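Local coordinates for protein chintase (Rhizomucor miehei, PDB 5YUQ) that probably cleaves chitin as a family 18 glycoside hydrolase, with a TIM-barrel catalytic domain and a tunnel-shaped active site, at residues D167-A170 with A175-I178; E243-S248 with V303-D308; E52-G57 with E96-G101. One frame throughout, in Å; residues are numbered along the deposited sequence. Where two conformers were deposited one is given.

Contact 1: D167-A170 with A175-I178; sequences DNWA and AFYI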
# COMPACT_ATOMS: atom_id res chain seq x y z
N ASP A 167 -22.25 -6.28 6.47
CA ASP A 167 -21.60 -7.59 6.43
C ASP A 167 -21.53 -8.16 5.02
O ASP A 167 -20.94 -9.22 4.81
CB ASP A 167 -22.11 -8.58 7.51
CG ASP A 167 -23.50 -9.13 7.24
OD1 ASP A 167 -23.99 -9.10 6.09
OD2 ASP A 167 -24.09 -9.65 8.21
N ASN A 168 -22.09 -7.44 4.06
CA ASN A 168 -21.90 -7.81 2.67
C ASN A 168 -20.50 -7.48 2.17
O ASN A 168 -20.09 -7.96 1.12
CB ASN A 168 -22.95 -7.16 1.78
CG ASN A 168 -24.30 -7.85 1.90
OD1 ASN A 168 -24.58 -8.79 1.17
ND2 ASN A 168 -25.12 -7.38 2.84
N TRP A 169 -19.76 -6.68 2.92
CA TRP A 169 -18.35 -6.47 2.57
C TRP A 169 -17.61 -7.79 2.65
O TRP A 169 -17.01 -8.23 1.68
CB TRP A 169 -17.71 -5.41 3.47
CG TRP A 169 -17.87 -4.02 2.95
CD1 TRP A 169 -18.69 -3.04 3.46
CD2 TRP A 169 -17.19 -3.45 1.83
NE1 TRP A 169 -18.56 -1.89 2.70
CE2 TRP A 169 -17.65 -2.11 1.71
CE3 TRP A 169 -16.26 -3.93 0.92
CZ2 TRP A 169 -17.19 -1.26 0.70
CZ3 TRP A 169 -15.79 -3.08 -0.07
CH2 TRP A 169 -16.26 -1.76 -0.18
N ALA A 170 -17.68 -8.43 3.81
CA ALA A 170 -16.95 -9.67 4.02
C ALA A 170 -17.49 -10.80 3.14
O ALA A 170 -16.74 -11.67 2.72
CB ALA A 170 -16.99 -10.07 5.50
N ALA A 175 -10.57 -10.44 -0.08
CA ALA A 175 -9.52 -10.01 0.84
C ALA A 175 -9.33 -8.52 0.83
O ALA A 175 -9.58 -7.86 -0.18
CB ALA A 175 -8.19 -10.71 0.51
N PHE A 176 -8.87 -8.02 1.97
CA PHE A 176 -8.69 -6.60 2.18
C PHE A 176 -7.22 -6.40 2.50
O PHE A 176 -6.72 -6.88 3.53
CB PHE A 176 -9.55 -6.14 3.37
CG PHE A 176 -11.03 -6.31 3.14
CD1 PHE A 176 -11.62 -7.57 3.19
CD2 PHE A 176 -11.84 -5.21 2.88
CE1 PHE A 176 -12.98 -7.73 2.98
CE2 PHE A 176 -13.21 -5.35 2.68
CZ PHE A 176 -13.79 -6.62 2.72
N TYR A 177 -6.51 -5.73 1.60
CA TYR A 177 -5.06 -5.57 1.73
C TYR A 177 -4.76 -4.27 2.47
O TYR A 177 -4.87 -3.20 1.89
CB TYR A 177 -4.40 -5.50 0.35
CG TYR A 177 -4.46 -6.77 -0.50
CD1 TYR A 177 -5.14 -7.91 -0.07
CD2 TYR A 177 -3.83 -6.81 -1.73
CE1 TYR A 177 -5.18 -9.05 -0.86
CE2 TYR A 177 -3.86 -7.95 -2.52
CZ TYR A 177 -4.53 -9.07 -2.08
OH TYR A 177 -4.56 -10.19 -2.87
N ILE A 178 -4.37 -4.37 3.74
CA ILE A 178 -4.13 -3.18 4.55
C ILE A 178 -2.81 -2.50 4.21
O ILE A 178 -1.74 -3.09 4.32
CB ILE A 178 -4.14 -3.51 6.05
CG1 ILE A 178 -5.49 -4.10 6.45
CG2 ILE A 178 -3.86 -2.27 6.88
CD1 ILE A 178 -5.53 -4.62 7.88
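W169 touches F176 with one corner of its indole, the two side chains crossing at about a right angle. The tight part is small: CE3 of W169 lies 3.8 Å from CE2 of F176, and the indole meets the phenyl ring obliquely. Next to this touch, the carbonyl O of W169 comes to the edge of the F176 ring, close to its plane, 3.7 Å from CZ. F176 has CG beside its own backbone N (chi1 -63°), which carries the ring off the strand toward the short helix. The looser side is at A170, partly exposed and near the ring only through its N, 4.4 Å from F176 CZ. The helix 168-172 links barrel strands 144-149 and 175-178, and W169 is packed between F176 of the strand and T125 and L129 of helix 124-139. Its ring also meets that of F154. A170 O is hydrogen-bonded to Q227, which also pairs with the backbone of F176. No hydrogen bond crosses directly between the two segments, so the contact relies on apolar packing, with a probable weak electrostatic gain where the electropositive ring edge faces the W169 carbonyl.

Contact 2: E243-S248 with V303-D308; sequences EPITAS and VTYWDD
Within the region between barrel strands 228-240 and 346-350, where many family 18 chitinases carry their insertion domain, Y305 of strand 302-307 reaches across to the loop that holds I245, T246 and A247. Its CG lies beside the backbone N (chi1 -60°), a rotation that sends the ring toward the loop. The ring then passes I245 in the opposite sense, with CG2 of I245 3.9 Å from CE2 of Y305. Along the opposite ring edge, but on the same side of the ring plane, CE1 of Y305 lies 3.9 Å from A247 CA. Farther out, the phenol oxygen rests against the loop backbone: Y305 OH stands 3.5 Å from T246 C. None of these is a direct hydrogen bond. Water 1 makes the polar link instead, lying in the plane of the tyrosine ring. It donates to I245 O at 2.8 Å and sits 2.6 Å from Y305 OH. The loop is shaped here by an ST turn, in which S248 N donates to T246 OG1 over 3.1 Å. T246 points its side chain away, and its backbone meets the phenol. The ring of Y314 on the paired strand 312-317 also meets that of Y305, their planes at about 20°, while I245 also packs on Y316. Isoleucine, loop backbone and water thus share the tyrosine; with no direct bond across, the hydroxyl's polar tie to the loop depends on the water.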
# COMPACT_ATOMS: atom_id res chain seq x y z
N GLU A 243 16.84 18.51 15.11
CA GLU A 243 18.08 18.34 15.87
C GLU A 243 18.59 16.93 15.60
O GLU A 243 17.85 16.08 15.11
CB GLU A 243 17.83 18.53 17.37
CG GLU A 243 17.39 19.91 17.77
CD GLU A 243 18.46 20.95 17.59
OE1 GLU A 243 19.66 20.59 17.66
OE2 GLU A 243 18.11 22.14 17.39
N PRO A 244 19.86 16.66 15.92
CA PRO A 244 20.39 15.32 15.62
C PRO A 244 19.73 14.21 16.44
O PRO A 244 19.27 14.44 17.56
CB PRO A 244 21.87 15.44 15.99
CG PRO A 244 22.17 16.92 15.81
CD PRO A 244 20.93 17.61 16.27
N ILE A 245 19.67 13.02 15.85
CA ILE A 245 19.30 11.83 16.60
C ILE A 245 20.57 11.26 17.21
O ILE A 245 21.64 11.28 16.59
CB ILE A 245 18.59 10.81 15.69
CG1 ILE A 245 17.14 11.23 15.49
CG2 ILE A 245 18.68 9.39 16.27
CD1 ILE A 245 16.36 10.30 14.59
N THR A 246 20.47 10.80 18.45
CA THR A 246 21.58 10.17 19.14
C THR A 246 21.12 8.86 19.77
O THR A 246 19.98 8.43 19.57
CB THR A 246 22.15 11.07 20.25
OG1 THR A 246 21.20 11.17 21.32
CG2 THR A 246 22.48 12.46 19.73
N ALA A 247 22.00 8.24 20.54
CA ALA A 247 21.64 7.01 21.24
C ALA A 247 20.57 7.27 22.28
O ALA A 247 19.89 6.34 22.73
CB ALA A 247 22.87 6.40 21.89
N SER A 248 20.43 8.53 22.68
CA SER A 248 19.51 8.91 23.75
C SER A 248 18.14 9.38 23.26
O SER A 248 17.18 9.34 24.01
CB SER A 248 20.12 10.02 24.60
OG SER A 248 21.19 9.54 25.39
N VAL A 303 23.99 6.11 10.85
CA VAL A 303 24.10 5.33 12.08
C VAL A 303 22.75 4.66 12.31
O VAL A 303 21.71 5.33 12.35
CB VAL A 303 24.48 6.22 13.28
CG1 VAL A 303 24.45 5.42 14.56
CG2 VAL A 303 25.86 6.86 13.06
N THR A 304 22.76 3.34 12.44
CA THR A 304 21.50 2.58 12.49
C THR A 304 21.06 2.25 13.92
O THR A 304 21.88 2.05 14.81
CB THR A 304 21.59 1.31 11.63
OG1 THR A 304 21.96 1.67 10.29
CG2 THR A 304 20.26 0.59 11.58
N TYR A 305 19.74 2.22 14.13
CA TYR A 305 19.12 1.92 15.41
C TYR A 305 17.95 0.98 15.20
O TYR A 305 17.56 0.69 14.07
CB TYR A 305 18.59 3.21 16.04
CG TYR A 305 19.63 4.27 16.30
CD1 TYR A 305 20.34 4.30 17.49
CD2 TYR A 305 19.88 5.27 15.37
CE1 TYR A 305 21.29 5.27 17.74
CE2 TYR A 305 20.85 6.24 15.61
CZ TYR A 305 21.53 6.24 16.80
OH TYR A 305 22.48 7.21 17.05
N TRP A 306 17.37 0.52 16.30
CA TRP A 306 16.16 -0.28 16.23
C TRP A 306 15.16 0.37 17.15
O TRP A 306 15.51 0.75 18.27
CB TRP A 306 16.42 -1.71 16.68
CG TRP A 306 15.18 -2.58 16.72
CD1 TRP A 306 14.39 -2.83 17.81
CD2 TRP A 306 14.62 -3.33 15.64
NE1 TRP A 306 13.36 -3.69 17.45
CE2 TRP A 306 13.49 -4.01 16.13
CE3 TRP A 306 14.97 -3.49 14.29
CZ2 TRP A 306 12.70 -4.83 15.32
CZ3 TRP A 306 14.20 -4.31 13.49
CH2 TRP A 306 13.08 -4.97 14.01
N ASP A 307 13.93 0.52 16.69
CA ASP A 307 12.89 1.05 17.55
C ASP A 307 12.07 -0.10 18.11
O ASP A 307 11.33 -0.77 17.39
CB ASP A 307 11.97 2.00 16.79
CG ASP A 307 10.85 2.52 17.64
OD1 ASP A 307 11.14 3.03 18.75
OD2 ASP A 307 9.68 2.42 17.24
N ASP A 308 12.22 -0.34 19.41
CA ASP A 308 11.54 -1.47 20.05
C ASP A 308 10.02 -1.32 20.08
O ASP A 308 9.31 -2.31 20.06
CB ASP A 308 12.09 -1.71 21.46
CG ASP A 308 11.59 -3.01 22.06
OD1 ASP A 308 11.59 -4.05 21.36
OD2 ASP A 308 11.18 -3.00 23.24
O HOH W 1 22.82 9.10 15.27

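Contact 3: E52-G57 with E96-G101; sequences EAHSRG and EYDLDG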
# COMPACT_ATOMS: atom_id res chain seq x y z
N GLU A 52 3.41 -14.94 -18.41
CA GLU A 52 4.45 -15.49 -17.56
C GLU A 52 3.87 -16.07 -16.29
O GLU A 52 4.24 -17.16 -15.88
CB GLU A 52 5.50 -14.42 -17.20
CG GLU A 52 6.29 -13.91 -18.38
CD GLU A 52 7.37 -12.93 -17.98
OE1 GLU A 52 8.09 -12.44 -18.88
OE2 GLU A 52 7.50 -12.65 -16.77
N ALA A 53 2.97 -15.33 -15.65
CA ALA A 53 2.35 -15.82 -14.43
C ALA A 53 1.63 -17.13 -14.67
O ALA A 53 1.75 -18.08 -13.90
CB ALA A 53 1.39 -14.78 -13.87
N HIS A 54 0.86 -17.18 -15.75
CA HIS A 54 0.05 -18.35 -16.03
C HIS A 54 0.90 -19.55 -16.45
O HIS A 54 0.58 -20.68 -16.08
CB HIS A 54 -1.04 -18.00 -17.05
CG HIS A 54 -2.12 -17.15 -16.47
ND1 HIS A 54 -3.11 -16.57 -17.23
CD2 HIS A 54 -2.37 -16.79 -15.19
CE1 HIS A 54 -3.92 -15.88 -16.44
NE2 HIS A 54 -3.50 -16.01 -15.20
N SER A 55 1.99 -19.30 -17.16
CA SER A 55 2.92 -20.37 -17.51
C SER A 55 3.53 -21.00 -16.25
O SER A 55 3.93 -22.17 -16.26
CB SER A 55 4.04 -19.85 -18.41
OG SER A 55 3.55 -19.54 -19.71
N ARG A 56 3.63 -20.19 -15.20
CA ARG A 56 4.17 -20.57 -13.92
C ARG A 56 3.12 -20.96 -12.87
O ARG A 56 3.43 -21.18 -11.76
CB ARG A 56 5.18 -19.52 -13.40
CG ARG A 56 5.99 -18.84 -14.51
CD ARG A 56 7.52 -19.07 -14.59
NE ARG A 56 7.89 -19.85 -13.47
CZ ARG A 56 9.04 -19.84 -12.83
NH1 ARG A 56 10.04 -19.11 -13.23
NH2 ARG A 56 9.18 -20.60 -11.79
N GLY A 57 1.87 -21.05 -13.31
CA GLY A 57 0.76 -21.46 -12.47
C GLY A 57 0.41 -20.45 -11.39
O GLY A 57 -0.14 -20.80 -10.35
N GLU A 96 -10.22 -9.42 -21.54
CA GLU A 96 -9.18 -9.07 -22.52
C GLU A 96 -7.80 -9.55 -22.08
O GLU A 96 -7.00 -10.01 -22.91
CB GLU A 96 -9.16 -7.56 -22.77
CG GLU A 96 -8.02 -7.09 -23.68
CD GLU A 96 -8.11 -7.65 -25.10
OE1 GLU A 96 -9.24 -7.92 -25.56
OE2 GLU A 96 -7.06 -7.81 -25.75
N TYR A 97 -7.53 -9.45 -20.79
CA TYR A 97 -6.19 -9.76 -20.29
C TYR A 97 -6.12 -11.08 -19.55
O TYR A 97 -5.07 -11.43 -19.01
CB TYR A 97 -5.65 -8.61 -19.43
CG TYR A 97 -5.36 -7.38 -20.23
CD1 TYR A 97 -4.12 -7.21 -20.84
CD2 TYR A 97 -6.32 -6.39 -20.40
CE1 TYR A 97 -3.84 -6.08 -21.59
CE2 TYR A 97 -6.05 -5.26 -21.14
CZ TYR A 97 -4.81 -5.12 -21.74
OH TYR A 97 -4.55 -4.00 -22.49
N ASP A 98 -7.23 -11.81 -19.54
CA ASP A 98 -7.31 -13.13 -18.90
C ASP A 98 -6.88 -13.03 -17.45
O ASP A 98 -6.13 -13.86 -16.95
CB ASP A 98 -6.44 -14.14 -19.66
CG ASP A 98 -6.75 -15.57 -19.28
OD1 ASP A 98 -7.89 -15.86 -18.88
OD2 ASP A 98 -5.84 -16.42 -19.40
N LEU A 99 -7.38 -12.01 -16.76
CA LEU A 99 -6.96 -11.77 -15.39
C LEU A 99 -7.66 -12.72 -14.43
O LEU A 99 -8.79 -13.13 -14.66
CB LEU A 99 -7.26 -10.32 -14.99
CG LEU A 99 -6.57 -9.24 -15.83
CD1 LEU A 99 -7.18 -7.87 -15.51
CD2 LEU A 99 -5.08 -9.25 -15.56
N ASP A 100 -6.97 -13.05 -13.35
CA ASP A 100 -7.55 -13.89 -12.31
C ASP A 100 -8.29 -13.09 -11.27
O ASP A 100 -9.01 -13.65 -10.44
CB ASP A 100 -6.45 -14.69 -11.63
CG ASP A 100 -5.68 -15.51 -12.62
OD1 ASP A 100 -6.31 -16.41 -13.21
OD2 ASP A 100 -4.47 -15.25 -12.82
N GLY A 101 -8.12 -11.77 -11.32
CA GLY A 101 -8.83 -10.94 -10.38
C GLY A 101 -8.66 -9.45 -10.57
O GLY A 101 -7.91 -9.00 -11.42
O HOH W 2 -3.18 -16.75 -19.95
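H54, D98 and D100 make the contact: the outer rim of the imidazole, from NE2 through CE1 to ND1, faces both aspartates. NE2 of H54 donates to OD2 of D100 at 2.7 Å, nearly straight at 165°. The acceptor lies in the imidazole plane, and the proton reaches the syn side of the carboxylate. Ring and carboxylate planes are turned 62° apart. The same OD2 also accepts from the backbone N of I60, so two donors fix the carboxylate between helix 43-55 and strand 59-65. Next along the rim, the carbonyl O of D98 lies in the ring plane, 3.0 Å from H54 CE1, a close CH···O approach. At ND1 comes water 2, which donates to D98 OD2 at 2.7 Å and lies 2.7 Å from H54 ND1. D98, with positive phi, follows helix 80-97 in a Schellman motif; with CG anti to the backbone N (chi1 -165°), its carboxylate comes round to the water. D100 opens the family 18 DxxDxDxE signature, at the start of strand 101-105 and at the end away from the catalytic acid. Its bond to H54 ties the C-terminal end of helix 43-55 to the turn between helix 80-97 and strand 101-105. With acidic groups along its rim, H54 would probably be easier to protonate than an isolated histidine.

Overall arrangement
Contacts 1 and 3 both belong to the barrel and lie toward the N-terminal ends of its strands, away from the C-terminal ends where family 18 enzymes build their active site. Their centres are 23 Å apart and their nearest atoms about 9 Å, but strand 144-149 connects them: D100 of contact 3 bonds to I144 and A175 of contact 1 to T147, both through the backbone and both in that strand. Contact 2 sits apart in the probable insertion domain, its centre 38 Å from that of contact 1 and 45 Å from that of contact 3, across the chain's centre from both. In relatives that domain walls the substrate cleft, consistent with the tunnel reported here.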